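Local coordinates for NAD-dependent epimerase/dehydratase (Methanobrevibacter ruminantium, PDB 6DNT), which probably interconverts UDP-N-acetylglucosamine and its C4 epimer using bound NAD, and also binds the bacterial cell wall intermediate UDP-N-acetylmuramic acid, at residues E89-A94 against V106-A111; D131-L136 against A182-Y187; V148-S153 against L186-F191. One frame throughout, in Å; residues are numbered along the deposited sequence. Where two conformers were deposited one is given.

All three contacts lie in the NAD-binding part of the chain, which has a Rossmann-type fold. Contact 1 closes before the other two open. Contacts 2 and 3 both end on helix 176-195 and share L186 and Y187. Their centres are about 7 Å apart, and the centre of contact 1 lies about 11 Å from that of contact 2 and about 14 Å from that of contact 3. Strands 105-108 and 147-153 are parallel neighbours in the sheet, which ties contacts 1 and 3 together. H108 of contact 1 bonds to S133 of contact 2. The set runs along one face of the sheet, from the adenine pocket to the two helices that meet the second subunit.

Contact 1: E89-A94 against V106-A111. With NAD (nicotinamide-adenine-dinucleotide), chain B; EDO (1,2-ethanediol), chain H.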
loop_
_atom_site.group_PDB
_atom_site.type_symbol
_atom_site.label_atom_id
_atom_site.label_comp_id
_atom_site.label_asym_id
_atom_site.label_seq_id
_atom_site.Cartn_x
_atom_site.Cartn_y
_atom_site.Cartn_z
ATOM N N GLU A 89 -19.364 -13.931 -10.142
ATOM C CA GLU A 89 -18.506 -14.501 -9.138
ATOM C C GLU A 89 -17.652 -13.428 -8.478
ATOM O O GLU A 89 -17.331 -12.409 -9.096
ATOM C CB GLU A 89 -17.607 -15.541 -9.812
ATOM C CG GLU A 89 -16.929 -16.504 -8.874
ATOM C CD GLU A 89 -16.300 -17.685 -9.591
ATOM O OE1 GLU A 89 -16.157 -17.636 -10.836
ATOM O OE2 GLU A 89 -15.923 -18.657 -8.893
ATOM N N ASP A 90 -17.320 -13.667 -7.216
ATOM C CA ASP A 90 -16.370 -12.828 -6.498
ATOM C C ASP A 90 -14.971 -13.047 -7.072
ATOM O O ASP A 90 -14.573 -14.202 -7.316
ATOM C CB ASP A 90 -16.379 -13.193 -5.010
ATOM C CG ASP A 90 -15.791 -12.092 -4.138
ATOM O OD1 ASP A 90 -14.601 -11.741 -4.298
ATOM O OD2 ASP A 90 -16.558 -11.535 -3.326
ATOM N N LEU A 91 -14.202 -11.972 -7.268
ATOM C CA LEU A 91 -12.812 -12.120 -7.709
ATOM C C LEU A 91 -11.992 -13.039 -6.803
ATOM O O LEU A 91 -11.066 -13.684 -7.288
ATOM C CB LEU A 91 -12.085 -10.776 -7.800
ATOM C CG LEU A 91 -12.383 -9.896 -9.005
ATOM C CD1 LEU A 91 -11.571 -8.616 -8.864
ATOM C CD2 LEU A 91 -12.072 -10.544 -10.341
ATOM N N MET A 92 -12.316 -13.084 -5.511
ATOM C CA MET A 92 -11.587 -13.940 -4.562
ATOM C C MET A 92 -11.791 -15.426 -4.783
ATOM O O MET A 92 -10.947 -16.219 -4.363
ATOM C CB MET A 92 -11.973 -13.607 -3.116
ATOM C CG MET A 92 -11.373 -12.308 -2.629
ATOM S SD MET A 92 -9.563 -12.383 -2.544
ATOM C CE MET A 92 -9.364 -13.480 -1.150
ATOM N N ASP A 93 -12.905 -15.793 -5.410
ATOM C CA ASP A 93 -13.243 -17.198 -5.698
ATOM C C ASP A 93 -12.954 -17.635 -7.133
ATOM O O ASP A 93 -12.775 -18.838 -7.394
ATOM C CB ASP A 93 -14.730 -17.435 -5.427
ATOM C CG ASP A 93 -15.126 -17.138 -3.997
ATOM O OD1 ASP A 93 -14.307 -17.333 -3.076
ATOM O OD2 ASP A 93 -16.281 -16.718 -3.792
ATOM N N ALA A 94 -12.918 -16.683 -8.061
ATOM C CA ALA A 94 -12.832 -16.991 -9.481
ATOM C C ALA A 94 -11.492 -17.602 -9.847
ATOM O O ALA A 94 -10.468 -17.288 -9.244
ATOM C CB ALA A 94 -13.061 -15.734 -10.302
ATOM N N VAL A 106 -7.034 -6.104 -19.312
ATOM C CA VAL A 106 -7.842 -6.246 -18.119
ATOM C C VAL A 106 -8.115 -4.863 -17.541
ATOM O O VAL A 106 -7.195 -4.115 -17.244
ATOM C CB VAL A 106 -7.148 -7.123 -17.060
ATOM C CG1 VAL A 106 -7.957 -7.169 -15.772
ATOM C CG2 VAL A 106 -6.920 -8.527 -17.616
ATOM N N PHE A 107 -9.395 -4.538 -17.411
ATOM C CA PHE A 107 -9.841 -3.278 -16.800
ATOM C C PHE A 107 -10.339 -3.652 -15.420
ATOM O O PHE A 107 -11.323 -4.394 -15.299
ATOM C CB PHE A 107 -10.953 -2.638 -17.610
ATOM C CG PHE A 107 -10.550 -2.274 -19.003
ATOM C CD1 PHE A 107 -10.679 -3.213 -20.032
ATOM C CD2 PHE A 107 -10.035 -1.019 -19.301
ATOM C CE1 PHE A 107 -10.307 -2.896 -21.329
ATOM C CE2 PHE A 107 -9.664 -0.704 -20.601
ATOM C CZ PHE A 107 -9.787 -1.650 -21.602
ATOM N N HIS A 108 -9.651 -3.192 -14.377
ATOM C CA HIS A 108 -9.992 -3.602 -13.031
ATOM C C HIS A 108 -10.758 -2.493 -12.310
ATOM O O HIS A 108 -10.158 -1.567 -11.768
ATOM C CB HIS A 108 -8.739 -4.015 -12.258
ATOM C CG HIS A 108 -9.005 -4.444 -10.860
ATOM N ND1 HIS A 108 -10.126 -5.152 -10.493
ATOM C CD2 HIS A 108 -8.273 -4.289 -9.730
ATOM C CE1 HIS A 108 -10.087 -5.392 -9.200
ATOM N NE2 HIS A 108 -8.970 -4.883 -8.714
ATOM N N LEU A 109 -12.081 -2.614 -12.314
ATOM C CA LEU A 109 -12.971 -1.663 -11.607
ATOM C C LEU A 109 -13.654 -2.257 -10.396
ATOM O O LEU A 109 -14.201 -1.502 -9.594
ATOM C CB LEU A 109 -14.032 -1.108 -12.559
ATOM C CG LEU A 109 -13.442 -0.416 -13.782
ATOM C CD1 LEU A 109 -13.606 -1.274 -15.030
ATOM C CD2 LEU A 109 -14.079 0.955 -13.991
ATOM N N ALA A 110 -13.641 -3.590 -10.240
ATOM C CA ALA A 110 -14.303 -4.209 -9.095
ATOM C C ALA A 110 -13.610 -3.749 -7.816
ATOM O O ALA A 110 -12.388 -3.783 -7.740
ATOM C CB ALA A 110 -14.295 -5.741 -9.190
ATOM N N ALA A 111 -14.402 -3.296 -6.849
ATOM C CA ALA A 111 -13.913 -2.832 -5.549
ATOM C C ALA A 111 -15.115 -2.597 -4.662
ATOM O O ALA A 111 -16.224 -2.427 -5.178
ATOM C CB ALA A 111 -13.143 -1.534 -5.696
HETATM P PA NAD B . -19.641 0.304 -8.356
HETATM O O1A NAD B . -20.803 0.764 -9.184
HETATM O O2A NAD B . -19.903 -0.206 -6.982
HETATM O O5B NAD B . -18.882 -0.816 -9.233
HETATM C C5B NAD B . -18.091 -1.833 -8.622
HETATM C C4B NAD B . -18.530 -3.138 -9.255
HETATM O O4B NAD B . -17.688 -4.181 -8.759
HETATM C C3B NAD B . -19.960 -3.522 -8.893
HETATM O O3B NAD B . -20.653 -3.876 -10.082
HETATM C C2B NAD B . -19.827 -4.673 -7.909
HETATM O O2B NAD B . -20.887 -5.644 -7.935
HETATM C C1B NAD B . -18.489 -5.267 -8.304
HETATM N N9A NAD B . -17.708 -5.899 -7.231
HETATM C C8A NAD B . -17.369 -5.365 -6.031
HETATM N N7A NAD B . -16.580 -6.217 -5.331
HETATM C C5A NAD B . -16.377 -7.305 -6.124
HETATM C C6A NAD B . -15.639 -8.572 -6.009
HETATM N N6A NAD B . -14.945 -8.847 -4.893
HETATM N N1A NAD B . -15.696 -9.439 -7.068
HETATM C C2A NAD B . -16.393 -9.162 -8.183
HETATM N N3A NAD B . -17.093 -8.016 -8.359
HETATM C C4A NAD B . -17.107 -7.081 -7.366
HETATM O O3 NAD B . -18.540 1.476 -8.262
HETATM P PN NAD B . -18.045 2.487 -9.376
HETATM O O1N NAD B . -18.406 2.030 -10.758
HETATM O O2N NAD B . -18.395 3.885 -8.945
HETATM O O5D NAD B . -16.465 2.336 -9.158
HETATM C C5D NAD B . -15.684 1.595 -10.102
HETATM C C4D NAD B . -14.212 1.762 -9.729
HETATM O O4D NAD B . -13.860 3.145 -9.819
HETATM C C3D NAD B . -13.901 1.314 -8.305
HETATM O O3D NAD B . -12.604 0.694 -8.246
HETATM C C2D NAD B . -13.900 2.611 -7.534
HETATM O O2D NAD B . -13.133 2.518 -6.340
HETATM C C1D NAD B . -13.322 3.563 -8.556
HETATM N N1N NAD B . -13.635 4.980 -8.338
HETATM C C2N NAD B . -14.889 5.446 -8.462
HETATM C C3N NAD B . -15.168 6.796 -8.271
HETATM C C7N NAD B . -16.557 7.381 -8.381
HETATM O O7N NAD B . -16.696 8.585 -8.199
HETATM N N7N NAD B . -17.618 6.620 -8.633
HETATM C C4N NAD B . -14.102 7.646 -7.964
HETATM C C5N NAD B . -12.818 7.146 -7.830
HETATM C C6N NAD B . -12.608 5.793 -8.011
HETATM C C1 EDO H . -14.866 -15.232 0.157
HETATM O O1 EDO H . -14.007 -16.182 -0.482
HETATM C C2 EDO H . -15.582 -14.419 -0.910
HETATM O O2 EDO H . -16.727 -15.141 -1.384
#
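The L91 side chain meets the imidazole of H108 at a slant, with CD1 3.6 Å from CE1 of H108. Both ring nitrogens of H108 are used outside the contact. ND1 bonds to the T42 hydroxyl and NE2 to the S133 hydroxyl, which should hold the ring in a fixed rotation.

The second flat group is the adenine of NAD. The CB of A110 sits over one of its faces, 3.6 Å from C4A. The L91 CG lies on the same side of the adenine plane, nearer N1A. L91 and A110 also touch each other, through CD1 of L91 and CB of A110 at 4.0 Å. With chi2 of L91 at 179°, CD1 is stretched forward to bridge H108 and A110.

Two hydrogen bonds read the adenine itself. The backbone N of L91 gives a nearly straight bond to N1A at 2.9 Å (166°). The amino group N6A gives one to OD1 of D90 at 3.0 Å (145°). That oxygen also accepts from the N of M92 at 2.9 Å, on its anti lone pair, and so closes an Asx turn. OD2 of D90 is held by N67. Both carboxylate oxygens thus have a protein partner besides the cofactor, which should help fix its rotation.

Farther along the cofactor, the O3D hydroxyl makes a weak bond to the O of L109. This donor-acceptor pair at N1A and N6A, with A110 and L91 packed on one face of the ring, is consistent with the adenine pocket of an extended short-chain dehydrogenase/reductase. H108, A110 and A111 fit the HxAA signature that ends the fourth strand of that Rossmann fold.

Contact 2: D131-L136 against A182-Y187; sequences DASLKL and ASCELY
Helices 122-142 and 176-195 pack here as the pair that each subunit brings to a four-helix dimer interface, as is usual in extended short-chain dehydrogenases. L134 and Y187 carry the half nearer that interface. The CD1 methyl of L134 stands almost exactly over the centre of the Y187 ring, 3.7 Å from the centroid and 5° off the normal. This is a CH-pi contact. CG of L134 is anti to the backbone N (chi1 -179°), which sends the branched end across to the tyrosine. The other methyl, CD2, reaches toward the phenol end and lies 3.6 Å from OH of Y187. That hydroxyl bonds to N126 and Q180 of the second subunit, so the ring covered by L134 is also anchored across the dimer.

Nearer the cofactor, S133 faces C184. On the same helix as C184, Y177 and K181 bind NAD and fit the YxxxK signature of the family. The S133 hydroxyl is engaged with H108 and with the backbone O of N129. Against C184 it makes a plain van der Waals contact: OG of S133 is 3.5 Å from SG, and CB of S133 is 3.6 Å from the same sulfur.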
loop_
_atom_site.group_PDB
_atom_site.type_symbol
_atom_site.label_atom_id
_atom_site.label_comp_id
_atom_site.label_asym_id
_atom_site.label_seq_id
_atom_site.Cartn_x
_atom_site.Cartn_y
_atom_site.Cartn_z
ATOM N N ASP A 131 -6.597 -7.766 -1.523
ATOM C CA ASP A 131 -6.356 -9.201 -1.740
ATOM C C ASP A 131 -6.861 -9.633 -3.121
ATOM O O ASP A 131 -6.136 -10.281 -3.888
ATOM C CB ASP A 131 -6.983 -10.093 -0.665
ATOM C CG ASP A 131 -6.442 -9.847 0.729
ATOM O OD1 ASP A 131 -5.367 -9.222 0.906
ATOM O OD2 ASP A 131 -7.109 -10.315 1.688
ATOM N N ALA A 132 -8.080 -9.237 -3.465
ATOM C CA ALA A 132 -8.649 -9.626 -4.759
ATOM C C ALA A 132 -7.898 -9.001 -5.921
ATOM O O ALA A 132 -7.712 -9.646 -6.954
ATOM C CB ALA A 132 -10.117 -9.265 -4.844
ATOM N N SER A 133 -7.453 -7.749 -5.747
ATOM C CA SER A 133 -6.693 -7.059 -6.774
ATOM C C SER A 133 -5.373 -7.793 -7.002
ATOM O O SER A 133 -4.950 -7.998 -8.147
ATOM C CB SER A 133 -6.407 -5.626 -6.359
ATOM O OG SER A 133 -7.614 -4.890 -6.270
ATOM N N LEU A 134 -4.731 -8.194 -5.916
ATOM C CA LEU A 134 -3.455 -8.902 -6.040
ATOM C C LEU A 134 -3.635 -10.225 -6.758
ATOM O O LEU A 134 -2.821 -10.581 -7.636
ATOM C CB LEU A 134 -2.817 -9.124 -4.670
ATOM C CG LEU A 134 -1.467 -9.831 -4.699
ATOM C CD1 LEU A 134 -0.438 -9.004 -5.442
ATOM C CD2 LEU A 134 -1.006 -10.103 -3.283
ATOM N N LYS A 135 -4.685 -10.955 -6.407
ATOM C CA LYS A 135 -4.963 -12.224 -7.105
ATOM C C LYS A 135 -5.134 -11.993 -8.598
ATOM O O LYS A 135 -4.644 -12.780 -9.420
ATOM C CB LYS A 135 -6.192 -12.938 -6.532
ATOM C CG LYS A 135 -5.964 -13.593 -5.188
ATOM C CD LYS A 135 -7.188 -14.406 -4.783
ATOM C CE LYS A 135 -6.959 -15.258 -3.544
ATOM N NZ LYS A 135 -8.155 -16.110 -3.246
ATOM N N LEU A 136 -5.804 -10.902 -8.957
ATOM C CA LEU A 136 -5.978 -10.556 -10.350
ATOM C C LEU A 136 -4.646 -10.222 -11.023
ATOM O O LEU A 136 -4.352 -10.697 -12.130
ATOM C CB LEU A 136 -6.981 -9.399 -10.506
ATOM C CG LEU A 136 -7.273 -8.898 -11.921
ATOM C CD1 LEU A 136 -8.058 -9.928 -12.717
ATOM C CD2 LEU A 136 -8.008 -7.557 -11.840
ATOM N N ALA A 182 -4.046 3.101 -2.843
ATOM C CA ALA A 182 -2.619 3.372 -2.901
ATOM C C ALA A 182 -1.806 2.076 -2.909
ATOM O O ALA A 182 -0.836 1.958 -3.672
ATOM C CB ALA A 182 -2.191 4.277 -1.763
ATOM N N SER A 183 -2.198 1.113 -2.073
ATOM C CA SER A 183 -1.527 -0.200 -2.026
ATOM C C SER A 183 -1.567 -0.891 -3.383
ATOM O O SER A 183 -0.551 -1.413 -3.846
ATOM C CB SER A 183 -2.138 -1.112 -0.957
ATOM O OG SER A 183 -1.625 -2.440 -1.062
ATOM N N CYS A 184 -2.727 -0.862 -4.035
ATOM C CA CYS A 184 -2.854 -1.445 -5.369
ATOM C C CYS A 184 -1.922 -0.770 -6.366
ATOM O O CYS A 184 -1.309 -1.464 -7.191
ATOM C CB CYS A 184 -4.276 -1.359 -5.893
ATOM S SG CYS A 184 -5.459 -2.418 -5.019
ATOM N N GLU A 185 -1.812 0.562 -6.306
ATOM C CA GLU A 185 -0.891 1.278 -7.193
ATOM C C GLU A 185 0.556 0.807 -6.955
ATOM O O GLU A 185 1.344 0.637 -7.902
ATOM C CB GLU A 185 -0.944 2.783 -6.955
ATOM C CG GLU A 185 -2.224 3.468 -7.412
ATOM C CD GLU A 185 -2.108 4.987 -7.343
ATOM O OE1 GLU A 185 -0.954 5.501 -7.290
ATOM O OE2 GLU A 185 -3.149 5.683 -7.348
ATOM N N LEU A 186 0.904 0.632 -5.682
ATOM C CA LEU A 186 2.249 0.185 -5.314
ATOM C C LEU A 186 2.495 -1.239 -5.773
ATOM O O LEU A 186 3.581 -1.559 -6.237
ATOM C CB LEU A 186 2.463 0.278 -3.798
ATOM C CG LEU A 186 2.445 1.711 -3.268
ATOM C CD1 LEU A 186 2.314 1.724 -1.753
ATOM C CD2 LEU A 186 3.656 2.486 -3.740
ATOM N N TYR A 187 1.503 -2.103 -5.633
ATOM C CA TYR A 187 1.660 -3.457 -6.161
ATOM C C TYR A 187 1.888 -3.433 -7.668
ATOM O O TYR A 187 2.742 -4.185 -8.179
ATOM C CB TYR A 187 0.475 -4.340 -5.822
ATOM C CG TYR A 187 0.630 -5.199 -4.599
ATOM C CD1 TYR A 187 1.779 -5.970 -4.386
ATOM C CD2 TYR A 187 -0.405 -5.309 -3.685
ATOM C CE1 TYR A 187 1.891 -6.796 -3.286
ATOM C CE2 TYR A 187 -0.308 -6.142 -2.583
ATOM C CZ TYR A 187 0.856 -6.884 -2.393
ATOM O OH TYR A 187 0.978 -7.749 -1.346
#

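Contact 3: V148-S153 against L186-F191. With NAD (nicotinamide-adenine-dinucleotide), chain B.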
loop_
_atom_site.group_PDB
_atom_site.type_symbol
_atom_site.label_atom_id
_atom_site.label_comp_id
_atom_site.label_asym_id
_atom_site.label_seq_id
_atom_site.Cartn_x
_atom_site.Cartn_y
_atom_site.Cartn_z
ATOM N N VAL A 148 -2.909 -3.829 -17.855
ATOM C CA VAL A 148 -3.929 -3.725 -16.813
ATOM C C VAL A 148 -4.302 -2.248 -16.672
ATOM O O VAL A 148 -3.401 -1.414 -16.593
ATOM C CB VAL A 148 -3.367 -4.210 -15.465
ATOM C CG1 VAL A 148 -4.347 -3.910 -14.334
ATOM C CG2 VAL A 148 -3.011 -5.694 -15.526
ATOM N N ILE A 149 -5.594 -1.905 -16.646
ATOM C CA ILE A 149 -5.999 -0.521 -16.466
ATOM C C ILE A 149 -6.734 -0.550 -15.134
ATOM O O ILE A 149 -7.779 -1.180 -15.030
ATOM C CB ILE A 149 -6.865 -0.014 -17.625
ATOM C CG1 ILE A 149 -6.160 -0.238 -18.986
ATOM C CG2 ILE A 149 -7.158 1.467 -17.413
ATOM C CD1 ILE A 149 -6.327 -1.632 -19.573
ATOM N N PHE A 150 -6.158 0.100 -14.123
ATOM C CA PHE A 150 -6.652 0.034 -12.744
ATOM C C PHE A 150 -7.356 1.331 -12.344
ATOM O O PHE A 150 -6.839 2.404 -12.592
ATOM C CB PHE A 150 -5.485 -0.206 -11.779
ATOM C CG PHE A 150 -5.885 -0.174 -10.331
ATOM C CD1 PHE A 150 -6.814 -1.072 -9.833
ATOM C CD2 PHE A 150 -5.365 0.788 -9.467
ATOM C CE1 PHE A 150 -7.212 -1.027 -8.508
ATOM C CE2 PHE A 150 -5.762 0.835 -8.137
ATOM C CZ PHE A 150 -6.679 -0.068 -7.655
ATOM N N SER A 151 -8.523 1.197 -11.713
ATOM C CA SER A 151 -9.306 2.324 -11.221
ATOM C C SER A 151 -8.844 2.696 -9.816
ATOM O O SER A 151 -9.152 2.004 -8.859
ATOM C CB SER A 151 -10.791 1.951 -11.170
ATOM O OG SER A 151 -11.290 1.752 -12.466
ATOM N N SER A 152 -8.078 3.773 -9.720
ATOM C CA SER A 152 -7.662 4.345 -8.441
ATOM C C SER A 152 -8.506 5.583 -8.175
ATOM O O SER A 152 -9.547 5.766 -8.811
ATOM C CB SER A 152 -6.169 4.666 -8.460
ATOM O OG SER A 152 -5.740 5.001 -7.162
ATOM N N SER A 153 -8.076 6.427 -7.242
ATOM C CA SER A 153 -8.908 7.522 -6.766
ATOM C C SER A 153 -8.058 8.664 -6.274
ATOM O O SER A 153 -7.013 8.442 -5.666
ATOM C CB SER A 153 -9.773 7.031 -5.592
ATOM O OG SER A 153 -10.498 8.105 -5.035
ATOM N N LEU A 186 0.904 0.632 -5.682
ATOM C CA LEU A 186 2.249 0.185 -5.314
ATOM C C LEU A 186 2.495 -1.239 -5.773
ATOM O O LEU A 186 3.581 -1.559 -6.237
ATOM C CB LEU A 186 2.463 0.278 -3.798
ATOM C CG LEU A 186 2.445 1.711 -3.268
ATOM C CD1 LEU A 186 2.314 1.724 -1.753
ATOM C CD2 LEU A 186 3.656 2.486 -3.740
ATOM N N TYR A 187 1.503 -2.103 -5.633
ATOM C CA TYR A 187 1.660 -3.457 -6.161
ATOM C C TYR A 187 1.888 -3.433 -7.668
ATOM O O TYR A 187 2.742 -4.185 -8.179
ATOM C CB TYR A 187 0.475 -4.340 -5.822
ATOM C CG TYR A 187 0.630 -5.199 -4.599
ATOM C CD1 TYR A 187 1.779 -5.970 -4.386
ATOM C CD2 TYR A 187 -0.405 -5.309 -3.685
ATOM C CE1 TYR A 187 1.891 -6.796 -3.286
ATOM C CE2 TYR A 187 -0.308 -6.142 -2.583
ATOM C CZ TYR A 187 0.856 -6.884 -2.393
ATOM O OH TYR A 187 0.978 -7.749 -1.346
ATOM N N LEU A 188 1.144 -2.589 -8.390
ATOM C CA LEU A 188 1.315 -2.526 -9.848
ATOM C C LEU A 188 2.730 -2.091 -10.215
ATOM O O LEU A 188 3.356 -2.693 -11.088
ATOM C CB LEU A 188 0.270 -1.628 -10.500
ATOM C CG LEU A 188 -1.119 -2.259 -10.558
ATOM C CD1 LEU A 188 -2.189 -1.213 -10.863
ATOM C CD2 LEU A 188 -1.188 -3.399 -11.562
ATOM N N LYS A 189 3.238 -1.074 -9.532
ATOM C CA LYS A 189 4.631 -0.652 -9.731
ATOM C C LYS A 189 5.576 -1.840 -9.498
ATOM O O LYS A 189 6.444 -2.134 -10.342
ATOM C CB LYS A 189 4.964 0.546 -8.829
ATOM C CG LYS A 189 6.435 0.939 -8.779
ATOM C CD LYS A 189 7.008 1.270 -10.151
ATOM C CE LYS A 189 8.482 1.642 -10.024
ATOM N NZ LYS A 189 9.002 2.135 -11.323
ATOM N N SER A 190 5.387 -2.558 -8.398
ATOM C CA SER A 190 6.265 -3.674 -8.081
ATOM C C SER A 190 6.145 -4.819 -9.088
ATOM O O SER A 190 7.131 -5.522 -9.348
ATOM C CB SER A 190 6.030 -4.180 -6.658
ATOM O OG SER A 190 4.875 -4.992 -6.530
ATOM N N PHE A 191 4.952 -5.024 -9.632
ATOM C CA PHE A 191 4.739 -6.069 -10.646
ATOM C C PHE A 191 5.358 -5.678 -11.994
ATOM O O PHE A 191 5.810 -6.553 -12.733
ATOM C CB PHE A 191 3.252 -6.416 -10.778
ATOM C CG PHE A 191 2.779 -7.472 -9.818
ATOM C CD1 PHE A 191 3.104 -7.412 -8.471
ATOM C CD2 PHE A 191 1.996 -8.530 -10.263
ATOM C CE1 PHE A 191 2.665 -8.392 -7.589
ATOM C CE2 PHE A 191 1.569 -9.519 -9.389
ATOM C CZ PHE A 191 1.899 -9.443 -8.045
HETATM P PA NAD B . -19.641 0.304 -8.356
HETATM O O1A NAD B . -20.803 0.764 -9.184
HETATM O O2A NAD B . -19.903 -0.206 -6.982
HETATM O O5B NAD B . -18.882 -0.816 -9.233
HETATM C C5B NAD B . -18.091 -1.833 -8.622
HETATM C C4B NAD B . -18.530 -3.138 -9.255
HETATM O O4B NAD B . -17.688 -4.181 -8.759
HETATM C C3B NAD B . -19.960 -3.522 -8.893
HETATM O O3B NAD B . -20.653 -3.876 -10.082
HETATM C C2B NAD B . -19.827 -4.673 -7.909
HETATM O O2B NAD B . -20.887 -5.644 -7.935
HETATM C C1B NAD B . -18.489 -5.267 -8.304
HETATM N N9A NAD B . -17.708 -5.899 -7.231
HETATM C C8A NAD B . -17.369 -5.365 -6.031
HETATM N N7A NAD B . -16.580 -6.217 -5.331
HETATM C C5A NAD B . -16.377 -7.305 -6.124
HETATM C C6A NAD B . -15.639 -8.572 -6.009
HETATM N N6A NAD B . -14.945 -8.847 -4.893
HETATM N N1A NAD B . -15.696 -9.439 -7.068
HETATM C C2A NAD B . -16.393 -9.162 -8.183
HETATM N N3A NAD B . -17.093 -8.016 -8.359
HETATM C C4A NAD B . -17.107 -7.081 -7.366
HETATM O O3 NAD B . -18.540 1.476 -8.262
HETATM P PN NAD B . -18.045 2.487 -9.376
HETATM O O1N NAD B . -18.406 2.030 -10.758
HETATM O O2N NAD B . -18.395 3.885 -8.945
HETATM O O5D NAD B . -16.465 2.336 -9.158
HETATM C C5D NAD B . -15.684 1.595 -10.102
HETATM C C4D NAD B . -14.212 1.762 -9.729
HETATM O O4D NAD B . -13.860 3.145 -9.819
HETATM C C3D NAD B . -13.901 1.314 -8.305
HETATM O O3D NAD B . -12.604 0.694 -8.246
HETATM C C2D NAD B . -13.900 2.611 -7.534
HETATM O O2D NAD B . -13.133 2.518 -6.340
HETATM C C1D NAD B . -13.322 3.563 -8.556
HETATM N N1N NAD B . -13.635 4.980 -8.338
HETATM C C2N NAD B . -14.889 5.446 -8.462
HETATM C C3N NAD B . -15.168 6.796 -8.271
HETATM C C7N NAD B . -16.557 7.381 -8.381
HETATM O O7N NAD B . -16.696 8.585 -8.199
HETATM N N7N NAD B . -17.618 6.620 -8.633
HETATM C C4N NAD B . -14.102 7.646 -7.964
HETATM C C5N NAD B . -12.818 7.146 -7.830
HETATM C C6N NAD B . -12.608 5.793 -8.011
#
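Strand segment 148-153 packs against helix segment 186-191, and their backbones come nearest at V148 and L188, with CA atoms 8.8 Å apart. L188 makes all the side-chain contacts from the helix. Its CD1 methyl rests against the root of F150, 3.6 Å from CB, and lies 3.9 Å from CG. The methyl meets the F150 ring at a slant. With chi1 at 175° the F150 ring swings away from its own backbone N and goes on past L188 to touch C184 and K181. The other methyl of L188, CD2, lies 4.2 Å from CG1 of V148. V148 was modelled in two conformers, so this touch is less certain.

Strand 147-153, helix 176-195 and the parallel neighbouring strand 199-208 form a beta-alpha-beta crossover of the Rossmann fold. The strand's far end lies at the cofactor. The O of S152 is 3.2 Å from C6N of the nicotinamide, and the CB of S153 is 3.8 Å from C5N. The S153 hydroxyl also bonds to O4 of UDP-N-acetylmuramic acid.

Within the helix, the O of Y187 takes two donors, the backbone N of F191 at 2.8 Å and the hydroxyl of S190. The S190 OG is also 2.8 Å from the Y187 O and comes in tilted 23° from the carbonyl plane.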